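Local coordinates for signal transduction protein TRAP (Staphylococcus aureus, PDB 4AE5), which probably acts as a phosphorylated signal transducer that activates the agr system and RNAIII synthesis, raising toxin expression and biofilm formation, at residues A[1-9]-A[47-58]; A[80-88]-A[105-116]. All blocks are in the same frame, centred on the assembly; numbering follows the deposited sequence.

Interaction 1 of 2, residues A[1-9]-A[47-58]; sequences MKKLYTSYG and LKSPSIYEVIKE. With FMT (formic acid), chain E.
Two neighbouring antiparallel strands of a closed beta barrel meet here, 3-9 and 51-58. Leu4 with Tyr53 and Thr6 with Ser51 are hydrogen-bonded pairs; Lys3 with Glu54 and Tyr5 with Ile52 are non-hydrogen-bonded pairs. In the first, Leu4 N gives a bond of 2.8 Å to Tyr53 O, and Tyr53 N returns one to Leu4 O. Val55 N extends the pairing to Lys2 O with a nearly straight bond (175° at the hydrogen).

At the Lys2 end a salt bridge forms. Lys2 NZ lies 2.7 Å from Glu58 OE2 and uses the syn lone pair of that oxygen. The lysine chain starts anti to its own N and bends at chi3 (-42°), which carries its amine to the carboxylate. On the way, Lys2 CG passes Val55 CG2 at 3.9 Å.

Tyr5 and Ile52 share a face of the sheet with Lys3 and Glu54. The Tyr5 ring lies alongside Pro50 and Ile52 and points the same way. Pro50 CG meets the ring edge at Tyr5 CD2, 3.7 Å away. Glu54 has its salt bridge with Arg107.

Leu4, Thr6, Ser51 and Tyr53 take the other face. A water donates to Tyr8 OH at 2.6 Å and is also hydrogen-bonded to Tyr53 OH. Tyr8 OH in turn donates to O2 of a formic acid at 2.8 Å, in the plane of the ring. Thr6 OG1 is hydrogen-bonded to Tyr117 OH. This antiparallel pairing of strands 3-9 and 51-59 helps close the eight-stranded barrel.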
loop_
_atom_site.group_PDB
_atom_site.type_symbol
_atom_site.label_atom_id
_atom_site.label_comp_id
_atom_site.label_asym_id
_atom_site.label_seq_id
_atom_site.Cartn_x
_atom_site.Cartn_y
_atom_site.Cartn_z
ATOM N N MET A 1 -2.678 13.403 -12.915
ATOM C CA MET A 1 -1.955 12.123 -12.541
ATOM C C MET A 1 -2.500 11.532 -11.246
ATOM O O MET A 1 -2.722 12.254 -10.289
ATOM C CB MET A 1 -0.469 12.377 -12.375
ATOM C CG MET A 1 0.273 12.821 -13.621
ATOM S SD MET A 1 1.965 13.285 -13.176
ATOM C CE MET A 1 1.673 14.917 -12.465
ATOM N N LYS A 2 -2.727 10.219 -11.197
ATOM C CA LYS A 2 -3.421 9.635 -10.045
ATOM C C LYS A 2 -2.396 9.402 -8.945
ATOM O O LYS A 2 -1.339 8.797 -9.204
ATOM C CB LYS A 2 -4.093 8.294 -10.435
ATOM C CG LYS A 2 -4.720 7.562 -9.242
ATOM C CD LYS A 2 -5.399 6.256 -9.671
ATOM C CE LYS A 2 -6.196 6.390 -10.977
ATOM N NZ LYS A 2 -6.875 5.072 -11.188
ATOM N N LYS A 3 -2.743 9.817 -7.725
ATOM C CA LYS A 3 -1.857 9.733 -6.551
ATOM C C LYS A 3 -2.554 9.143 -5.343
ATOM O O LYS A 3 -3.795 9.227 -5.204
ATOM C CB LYS A 3 -1.350 11.142 -6.151
ATOM C CG LYS A 3 -0.461 11.809 -7.226
ATOM C CD LYS A 3 -0.035 13.221 -6.846
ATOM C CE LYS A 3 1.212 13.635 -7.604
ATOM N NZ LYS A 3 0.936 14.231 -8.928
ATOM N N LEU A 4 -1.755 8.593 -4.442
ATOM C CA LEU A 4 -2.303 8.123 -3.188
ATOM C C LEU A 4 -1.705 8.920 -2.044
ATOM O O LEU A 4 -0.468 9.070 -1.970
ATOM C CB LEU A 4 -2.051 6.622 -3.025
ATOM C CG LEU A 4 -2.810 5.903 -1.911
ATOM C CD1 LEU A 4 -3.110 4.467 -2.362
ATOM C CD2 LEU A 4 -1.979 5.942 -0.635
ATOM N N TYR A 5 -2.601 9.377 -1.142
ATOM C CA TYR A 5 -2.247 10.186 0.017
ATOM C C TYR A 5 -2.528 9.368 1.287
ATOM O O TYR A 5 -3.656 8.899 1.439
ATOM C CB TYR A 5 -3.132 11.414 -0.009
ATOM C CG TYR A 5 -2.959 12.247 -1.288
ATOM C CD1 TYR A 5 -3.694 11.955 -2.446
ATOM C CD2 TYR A 5 -2.053 13.307 -1.336
ATOM C CE1 TYR A 5 -3.547 12.708 -3.601
ATOM C CE2 TYR A 5 -1.905 14.095 -2.495
ATOM C CZ TYR A 5 -2.662 13.797 -3.605
ATOM O OH TYR A 5 -2.494 14.509 -4.762
ATOM N N THR A 6 -1.538 9.228 2.186
ATOM C CA THR A 6 -1.696 8.430 3.424
ATOM C C THR A 6 -1.405 9.371 4.600
ATOM O O THR A 6 -0.423 10.121 4.536
ATOM C CB THR A 6 -0.756 7.226 3.454
ATOM O OG1 THR A 6 -0.963 6.457 2.247
ATOM C CG2 THR A 6 -1.088 6.333 4.682
ATOM N N SER A 7 -2.282 9.365 5.604
ATOM C CA SER A 7 -2.089 10.094 6.870
ATOM C C SER A 7 -2.205 9.132 8.059
ATOM O O SER A 7 -2.893 8.130 7.973
ATOM C CB SER A 7 -3.137 11.220 7.034
ATOM O OG SER A 7 -2.891 12.318 6.161
ATOM N N TYR A 8 -1.525 9.474 9.150
ATOM C CA TYR A 8 -1.439 8.690 10.378
ATOM C C TYR A 8 -1.904 9.572 11.538
ATOM O O TYR A 8 -1.710 10.797 11.519
ATOM C CB TYR A 8 0.032 8.272 10.618
ATOM C CG TYR A 8 0.599 7.526 9.433
ATOM C CD1 TYR A 8 0.284 6.197 9.224
ATOM C CD2 TYR A 8 1.389 8.180 8.478
ATOM C CE1 TYR A 8 0.782 5.497 8.150
ATOM C CE2 TYR A 8 1.885 7.476 7.376
ATOM C CZ TYR A 8 1.586 6.137 7.213
ATOM O OH TYR A 8 2.051 5.412 6.106
ATOM N N GLY A 9 -2.506 8.958 12.539
ATOM C CA GLY A 9 -2.927 9.681 13.712
ATOM C C GLY A 9 -3.719 8.700 14.582
ATOM O O GLY A 9 -3.724 7.499 14.307
ATOM N N LEU A 47 -6.328 15.627 3.029
ATOM C CA LEU A 47 -5.409 15.283 4.115
ATOM C C LEU A 47 -4.352 16.368 4.218
ATOM O O LEU A 47 -4.021 16.967 3.200
ATOM C CB LEU A 47 -4.783 13.931 3.825
ATOM C CG LEU A 47 -5.803 12.797 3.775
ATOM C CD1 LEU A 47 -5.099 11.483 3.432
ATOM C CD2 LEU A 47 -6.505 12.721 5.128
ATOM N N LYS A 48 -3.857 16.675 5.421
ATOM C CA LYS A 48 -2.832 17.740 5.605
ATOM C C LYS A 48 -1.430 17.154 5.877
ATOM O O LYS A 48 -1.275 16.239 6.683
ATOM C CB LYS A 48 -3.224 18.756 6.708
ATOM C CG LYS A 48 -4.696 19.166 6.686
ATOM C CD LYS A 48 -4.891 20.675 6.862
ATOM C CE LYS A 48 -4.746 21.165 8.309
ATOM N NZ LYS A 48 -6.057 21.492 8.949
ATOM N N SER A 49 -0.411 17.651 5.184
ATOM C CA SER A 49 0.877 16.916 5.147
ATOM C C SER A 49 0.919 15.349 4.995
ATOM O O SER A 49 1.696 14.669 5.659
ATOM N N PRO A 50 0.128 14.791 4.040
ATOM C CA PRO A 50 0.136 13.308 3.925
ATOM C C PRO A 50 1.481 12.871 3.281
ATOM O O PRO A 50 2.274 13.699 2.846
ATOM C CB PRO A 50 -1.013 13.038 2.957
ATOM C CG PRO A 50 -1.077 14.298 2.135
ATOM C CD PRO A 50 -0.928 15.378 3.193
ATOM N N SER A 51 1.702 11.564 3.224
ATOM C CA SER A 51 2.819 10.969 2.507
ATOM C C SER A 51 2.225 10.826 1.135
ATOM O O SER A 51 1.152 10.220 1.038
ATOM C CB SER A 51 3.073 9.569 3.053
ATOM O OG SER A 51 3.596 9.636 4.379
ATOM N N ILE A 52 2.881 11.354 0.100
ATOM C CA ILE A 52 2.290 11.319 -1.243
ATOM C C ILE A 52 3.013 10.285 -2.122
ATOM O O ILE A 52 4.257 10.220 -2.050
ATOM C CB ILE A 52 2.394 12.719 -1.924
ATOM C CG1 ILE A 52 1.575 13.759 -1.157
ATOM C CG2 ILE A 52 1.799 12.691 -3.296
ATOM C CD1 ILE A 52 1.987 15.210 -1.407
ATOM N N TYR A 53 2.265 9.557 -2.980
ATOM C CA TYR A 53 2.797 8.561 -3.970
ATOM C C TYR A 53 2.067 8.686 -5.292
ATOM O O TYR A 53 0.841 8.952 -5.289
ATOM C CB TYR A 53 2.596 7.128 -3.473
ATOM C CG TYR A 53 3.278 6.884 -2.210
ATOM C CD1 TYR A 53 2.655 7.223 -1.037
ATOM C CD2 TYR A 53 4.536 6.276 -2.178
ATOM C CE1 TYR A 53 3.285 7.067 0.150
ATOM C CE2 TYR A 53 5.201 6.108 -0.971
ATOM C CZ TYR A 53 4.553 6.503 0.181
ATOM O OH TYR A 53 5.077 6.303 1.422
ATOM N N GLU A 54 2.787 8.517 -6.414
ATOM C CA GLU A 54 2.137 8.284 -7.692
ATOM C C GLU A 54 1.770 6.812 -7.806
ATOM O O GLU A 54 2.559 5.950 -7.384
ATOM C CB GLU A 54 3.087 8.585 -8.825
ATOM C CG GLU A 54 3.312 10.039 -9.147
ATOM C CD GLU A 54 3.986 10.181 -10.509
ATOM O OE1 GLU A 54 3.418 9.672 -11.511
ATOM O OE2 GLU A 54 5.096 10.745 -10.570
ATOM N N VAL A 55 0.578 6.535 -8.348
ATOM C CA VAL A 55 0.133 5.156 -8.628
ATOM C C VAL A 55 0.752 4.660 -9.961
ATOM O O VAL A 55 0.393 5.150 -11.079
ATOM C CB VAL A 55 -1.388 5.070 -8.692
ATOM C CG1 VAL A 55 -1.781 3.623 -9.020
ATOM C CG2 VAL A 55 -1.967 5.498 -7.350
ATOM N N ILE A 56 1.723 3.755 -9.847
ATOM C CA ILE A 56 2.482 3.213 -11.018
ATOM C C ILE A 56 1.699 2.075 -11.681
ATOM O O ILE A 56 1.623 1.967 -12.942
ATOM C CB ILE A 56 3.856 2.640 -10.556
ATOM C CG1 ILE A 56 4.685 3.698 -9.821
ATOM C CG2 ILE A 56 4.679 2.093 -11.726
ATOM C CD1 ILE A 56 4.627 5.016 -10.606
ATOM N N LYS A 57 1.134 1.195 -10.828
ATOM C CA LYS A 57 0.292 0.106 -11.295
ATOM C C LYS A 57 -0.771 -0.200 -10.248
ATOM O O LYS A 57 -0.505 -0.056 -9.046
ATOM C CB LYS A 57 1.129 -1.173 -11.550
ATOM C CG LYS A 57 0.271 -2.223 -12.278
ATOM C CD LYS A 57 0.795 -3.631 -12.357
ATOM C CE LYS A 57 2.177 -3.726 -12.944
ATOM N NZ LYS A 57 2.270 -5.152 -13.402
ATOM N N GLU A 58 -1.937 -0.670 -10.722
ATOM C CA GLU A 58 -3.074 -1.005 -9.873
ATOM C C GLU A 58 -3.889 -2.183 -10.469
ATOM O O GLU A 58 -3.950 -2.385 -11.725
ATOM C CB GLU A 58 -3.978 0.227 -9.705
ATOM C CG GLU A 58 -4.437 0.835 -11.044
ATOM C CD GLU A 58 -5.320 2.074 -10.843
ATOM O OE1 GLU A 58 -6.446 1.942 -10.316
ATOM O OE2 GLU A 58 -4.893 3.201 -11.192
HETATM C C FMT E . 0.588 2.353 5.398
HETATM O O1 FMT E . 0.620 2.967 4.306
HETATM O O2 FMT E . 1.442 2.742 6.371
HETATM O O HOH W 1 3.235 6.256 3.953
#

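Interaction 2 of 2, residues A[80-88]-A[105-116]. With FMT (formic acid), chain E.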
loop_
_atom_site.group_PDB
_atom_site.type_symbol
_atom_site.label_atom_id
_atom_site.label_comp_id
_atom_site.label_asym_id
_atom_site.label_seq_id
_atom_site.Cartn_x
_atom_site.Cartn_y
_atom_site.Cartn_z
ATOM N N ALA A 80 16.680 3.254 -7.677
ATOM C CA ALA A 80 15.214 3.460 -7.752
ATOM C C ALA A 80 14.601 3.161 -9.137
ATOM O O ALA A 80 13.557 2.524 -9.197
ATOM C CB ALA A 80 14.813 4.862 -7.281
ATOM N N TYR A 81 15.248 3.570 -10.219
ATOM C CA TYR A 81 14.653 3.320 -11.576
ATOM C C TYR A 81 14.655 1.837 -11.919
ATOM O O TYR A 81 13.710 1.315 -12.560
ATOM C CB TYR A 81 15.377 4.142 -12.659
ATOM C CG TYR A 81 14.924 3.969 -14.118
ATOM C CD1 TYR A 81 15.238 2.808 -14.863
ATOM C CD2 TYR A 81 14.219 4.998 -14.768
ATOM C CE1 TYR A 81 14.838 2.673 -16.203
ATOM C CE2 TYR A 81 13.832 4.892 -16.106
ATOM C CZ TYR A 81 14.137 3.721 -16.826
ATOM O OH TYR A 81 13.745 3.658 -18.169
ATOM N N GLN A 82 15.703 1.131 -11.489
ATOM C CA GLN A 82 15.759 -0.295 -11.777
ATOM C C GLN A 82 14.758 -1.052 -10.887
ATOM O O GLN A 82 14.219 -2.064 -11.327
ATOM C CB GLN A 82 17.176 -0.878 -11.581
ATOM C CG GLN A 82 18.056 -0.835 -12.835
ATOM C CD GLN A 82 18.340 0.579 -13.309
ATOM O OE1 GLN A 82 18.295 1.520 -12.511
ATOM N NE2 GLN A 82 18.622 0.749 -14.618
ATOM N N LEU A 83 14.565 -0.571 -9.648
ATOM C CA LEU A 83 13.634 -1.227 -8.707
ATOM C C LEU A 83 12.249 -1.158 -9.319
ATOM O O LEU A 83 11.515 -2.172 -9.444
ATOM C CB LEU A 83 13.638 -0.521 -7.318
ATOM C CG LEU A 83 12.626 -0.952 -6.269
ATOM C CD1 LEU A 83 12.689 -2.429 -6.012
ATOM C CD2 LEU A 83 12.832 -0.221 -4.936
ATOM N N GLU A 84 11.878 0.065 -9.681
ATOM C CA GLU A 84 10.594 0.290 -10.310
ATOM C C GLU A 84 10.310 -0.658 -11.511
ATOM O O GLU A 84 9.285 -1.295 -11.555
ATOM C CB GLU A 84 10.459 1.758 -10.731
ATOM C CG GLU A 84 9.062 2.130 -11.061
ATOM C CD GLU A 84 8.901 3.603 -11.350
ATOM O OE1 GLU A 84 9.455 4.470 -10.595
ATOM O OE2 GLU A 84 8.270 3.837 -12.408
ATOM N N LYS A 85 11.205 -0.717 -12.499
ATOM C CA LYS A 85 11.024 -1.608 -13.651
ATOM C C LYS A 85 10.855 -3.112 -13.280
ATOM O O LYS A 85 10.048 -3.889 -13.858
ATOM C CB LYS A 85 12.239 -1.468 -14.549
ATOM C CG LYS A 85 12.045 -2.124 -15.893
ATOM C CD LYS A 85 13.192 -1.829 -16.874
ATOM C CE LYS A 85 13.241 -3.006 -17.840
ATOM N NZ LYS A 85 14.277 -4.013 -17.444
ATOM N N LYS A 86 11.643 -3.520 -12.297
ATOM C CA LYS A 86 11.505 -4.826 -11.816
ATOM C C LYS A 86 10.103 -5.108 -11.269
ATOM O O LYS A 86 9.546 -6.135 -11.622
ATOM C CB LYS A 86 12.548 -5.090 -10.766
ATOM C CG LYS A 86 12.321 -6.380 -10.021
ATOM C CD LYS A 86 13.569 -7.191 -10.071
ATOM C CE LYS A 86 13.763 -7.733 -11.468
ATOM N NZ LYS A 86 13.472 -9.175 -11.617
ATOM N N LEU A 87 9.606 -4.240 -10.375
ATOM C CA LEU A 87 8.323 -4.438 -9.670
ATOM C C LEU A 87 7.211 -4.416 -10.767
ATOM O O LEU A 87 6.416 -5.338 -10.893
ATOM C CB LEU A 87 8.152 -3.371 -8.573
ATOM C CG LEU A 87 9.036 -3.695 -7.320
ATOM C CD1 LEU A 87 8.921 -2.621 -6.237
ATOM C CD2 LEU A 87 8.626 -5.045 -6.704
ATOM N N ILE A 88 7.283 -3.435 -11.642
ATOM C CA ILE A 88 6.500 -3.458 -12.928
ATOM C C ILE A 88 6.346 -4.780 -13.701
ATOM O O ILE A 88 5.223 -5.179 -14.074
ATOM C CB ILE A 88 6.986 -2.240 -13.784
ATOM C CG1 ILE A 88 6.245 -1.103 -13.201
ATOM C CG2 ILE A 88 6.572 -2.297 -15.237
ATOM C CD1 ILE A 88 4.786 -1.388 -13.399
ATOM N N LEU A 105 1.216 -0.575 -6.741
ATOM C CA LEU A 105 2.612 -0.207 -6.748
ATOM C C LEU A 105 2.782 1.328 -6.732
ATOM O O LEU A 105 2.207 2.047 -7.599
ATOM C CB LEU A 105 3.356 -0.840 -7.928
ATOM C CG LEU A 105 4.804 -0.446 -8.122
ATOM C CD1 LEU A 105 5.623 -1.077 -6.973
ATOM C CD2 LEU A 105 5.310 -0.957 -9.511
ATOM N N LEU A 106 3.512 1.841 -5.748
ATOM C CA LEU A 106 3.458 3.297 -5.393
ATOM C C LEU A 106 4.843 3.906 -5.411
ATOM O O LEU A 106 5.763 3.419 -4.698
ATOM C CB LEU A 106 2.855 3.505 -4.003
ATOM C CG LEU A 106 1.448 2.884 -3.861
ATOM C CD1 LEU A 106 0.949 2.978 -2.402
ATOM C CD2 LEU A 106 0.456 3.602 -4.805
ATOM N N ARG A 107 5.018 4.921 -6.268
ATOM C CA ARG A 107 6.297 5.655 -6.387
ATOM C C ARG A 107 6.271 6.914 -5.501
ATOM O O ARG A 107 5.419 7.800 -5.681
ATOM C CB ARG A 107 6.553 6.110 -7.837
ATOM C CG ARG A 107 7.831 6.963 -7.937
ATOM C CD ARG A 107 7.837 7.830 -9.186
ATOM N NE ARG A 107 7.979 7.003 -10.376
ATOM C CZ ARG A 107 7.225 7.108 -11.468
ATOM N NH1 ARG A 107 6.267 8.042 -11.547
ATOM N NH2 ARG A 107 7.456 6.323 -12.511
ATOM N N PRO A 108 7.226 7.046 -4.587
ATOM C CA PRO A 108 7.096 8.180 -3.661
ATOM C C PRO A 108 7.347 9.524 -4.315
ATOM O O PRO A 108 8.213 9.632 -5.214
ATOM C CB PRO A 108 8.165 7.907 -2.589
ATOM C CG PRO A 108 9.180 7.006 -3.253
ATOM C CD PRO A 108 8.485 6.285 -4.406
ATOM N N ALA A 109 6.607 10.545 -3.880
ATOM C CA ALA A 109 6.863 11.951 -4.313
ATOM C C ALA A 109 8.196 12.461 -3.711
ATOM O O ALA A 109 8.993 13.166 -4.366
ATOM C CB ALA A 109 5.682 12.830 -3.877
ATOM N N LYS A 110 8.473 12.092 -2.469
ATOM C CA LYS A 110 9.755 12.451 -1.866
ATOM C C LYS A 110 10.579 11.266 -1.393
ATOM O O LYS A 110 10.072 10.334 -0.725
ATOM C CB LYS A 110 9.554 13.481 -0.736
ATOM N N GLY A 111 11.859 11.317 -1.724
ATOM C CA GLY A 111 12.821 10.281 -1.328
ATOM C C GLY A 111 12.699 9.018 -2.158
ATOM O O GLY A 111 12.228 9.015 -3.336
ATOM N N THR A 112 13.139 7.913 -1.572
ATOM C CA THR A 112 13.272 6.722 -2.382
ATOM C C THR A 112 12.669 5.462 -1.789
ATOM O O THR A 112 13.050 4.360 -2.193
ATOM C CB THR A 112 14.741 6.451 -2.795
ATOM O OG1 THR A 112 15.573 6.426 -1.615
ATOM C CG2 THR A 112 15.218 7.579 -3.695
ATOM N N THR A 113 11.755 5.589 -0.836
ATOM C CA THR A 113 11.163 4.342 -0.267
ATOM C C THR A 113 9.902 4.064 -1.051
ATOM O O THR A 113 8.955 4.864 -1.045
ATOM C CB THR A 113 10.931 4.449 1.260
ATOM O OG1 THR A 113 12.190 4.702 1.881
ATOM C CG2 THR A 113 10.461 3.110 1.885
ATOM N N TYR A 114 9.910 2.968 -1.778
ATOM C CA TYR A 114 8.712 2.557 -2.551
ATOM C C TYR A 114 7.709 1.900 -1.620
ATOM O O TYR A 114 8.077 1.534 -0.457
ATOM C CB TYR A 114 9.124 1.704 -3.771
ATOM C CG TYR A 114 9.528 2.508 -5.042
ATOM C CD1 TYR A 114 10.777 3.118 -5.141
ATOM C CD2 TYR A 114 8.690 2.568 -6.156
ATOM C CE1 TYR A 114 11.153 3.843 -6.264
ATOM C CE2 TYR A 114 9.059 3.287 -7.321
ATOM C CZ TYR A 114 10.290 3.919 -7.369
ATOM O OH TYR A 114 10.686 4.629 -8.509
ATOM N N LYS A 115 6.431 1.862 -2.058
ATOM C CA LYS A 115 5.398 1.218 -1.254
ATOM C C LYS A 115 4.562 0.310 -2.128
ATOM O O LYS A 115 4.291 0.605 -3.326
ATOM C CB LYS A 115 4.588 2.236 -0.421
ATOM C CG LYS A 115 3.635 1.583 0.614
ATOM C CD LYS A 115 3.255 2.562 1.741
ATOM C CE LYS A 115 2.333 3.634 1.240
ATOM N NZ LYS A 115 1.881 4.494 2.392
ATOM N N ILE A 116 4.143 -0.809 -1.539
ATOM C CA ILE A 116 3.187 -1.707 -2.196
ATOM C C ILE A 116 1.999 -1.854 -1.198
ATOM O O ILE A 116 2.250 -2.060 -0.004
ATOM C CB ILE A 116 3.767 -3.093 -2.509
ATOM C CG1 ILE A 116 4.688 -2.962 -3.754
ATOM C CG2 ILE A 116 2.596 -4.127 -2.764
ATOM C CD1 ILE A 116 5.604 -4.186 -3.890
HETATM C C FMT E . 0.588 2.353 5.398
HETATM O O1 FMT E . 0.620 2.967 4.306
HETATM O O2 FMT E . 1.442 2.742 6.371
#
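Glu84, on helix 80-88, is held by two side chains of the strands beside it. Arg107 grips its carboxylate side-on, with one nitrogen for each oxygen. Arg107 NE donates to Glu84 OE1 at 2.9 Å, and Arg107 NH2 to Glu84 OE2 at 2.6 Å. OE1 lies near the guanidinium plane, while OE2 is tilted from it. Both oxygens are met on the syn side, but from out of the carboxylate plane, and the two flat groups are turned 43° apart. Tyr114 OH also donates to Glu84 OE1; its 2.4 Å is shorter than an ordinary hydrogen bond, and the value is doubtful. The glutamate chain leaves anti to its N (chi1 -165°) and stays extended beyond CG, which brings the carboxylate to these donors. Arg107 NH1 forms a salt bridge with Glu54, so the guanidinium joins two acids.

The Tyr114 ring is fixed from several directions. Pro108 CD sits over the centre of one face, 3.8 Å above the plane. Ala80 CB comes to the ring edge near CE1, and Leu83 CD2 touches CD1. Farther along the helix, Leu87 CD1 packs on Leu105 CD1 at 3.7 Å, and Ile88 CG1 meets Leu105 CD2. On the reverse side of the strand, Lys115 NZ donates to O1 of the formic acid.

The two-nitrogen grip of Arg107 probably favours the charged form of Glu84, with Tyr114 OH as an addition. This polar cluster ties the helix to the barrel beside the Leu87, Ile88 and Leu105 contacts.

In the fold
Interactions 1 and 2 lie in series along the chain, and their centres are about 13 Å apart. They share one antiparallel barrel. Strand 51-59 pairs with 3-9 on one side and with 100-108 on the other. Interaction 1 lies within the wall; interaction 2 sets helix 80-88 against its outside. Ile56 N and Leu105 O, and Lys57 O and Leu105 N, are probably hydrogen-bonded. Ile56 and Lys57 thus both face Leu105, a classic beta bulge. The formic acid, probably from the crystallisation liquor, touches both contacts through Tyr8 and Lys115. Arg160 and Tyr117 also bind it. Arg107 joins Glu54 of interaction 1 to Glu84 of interaction 2, linking wall and helix.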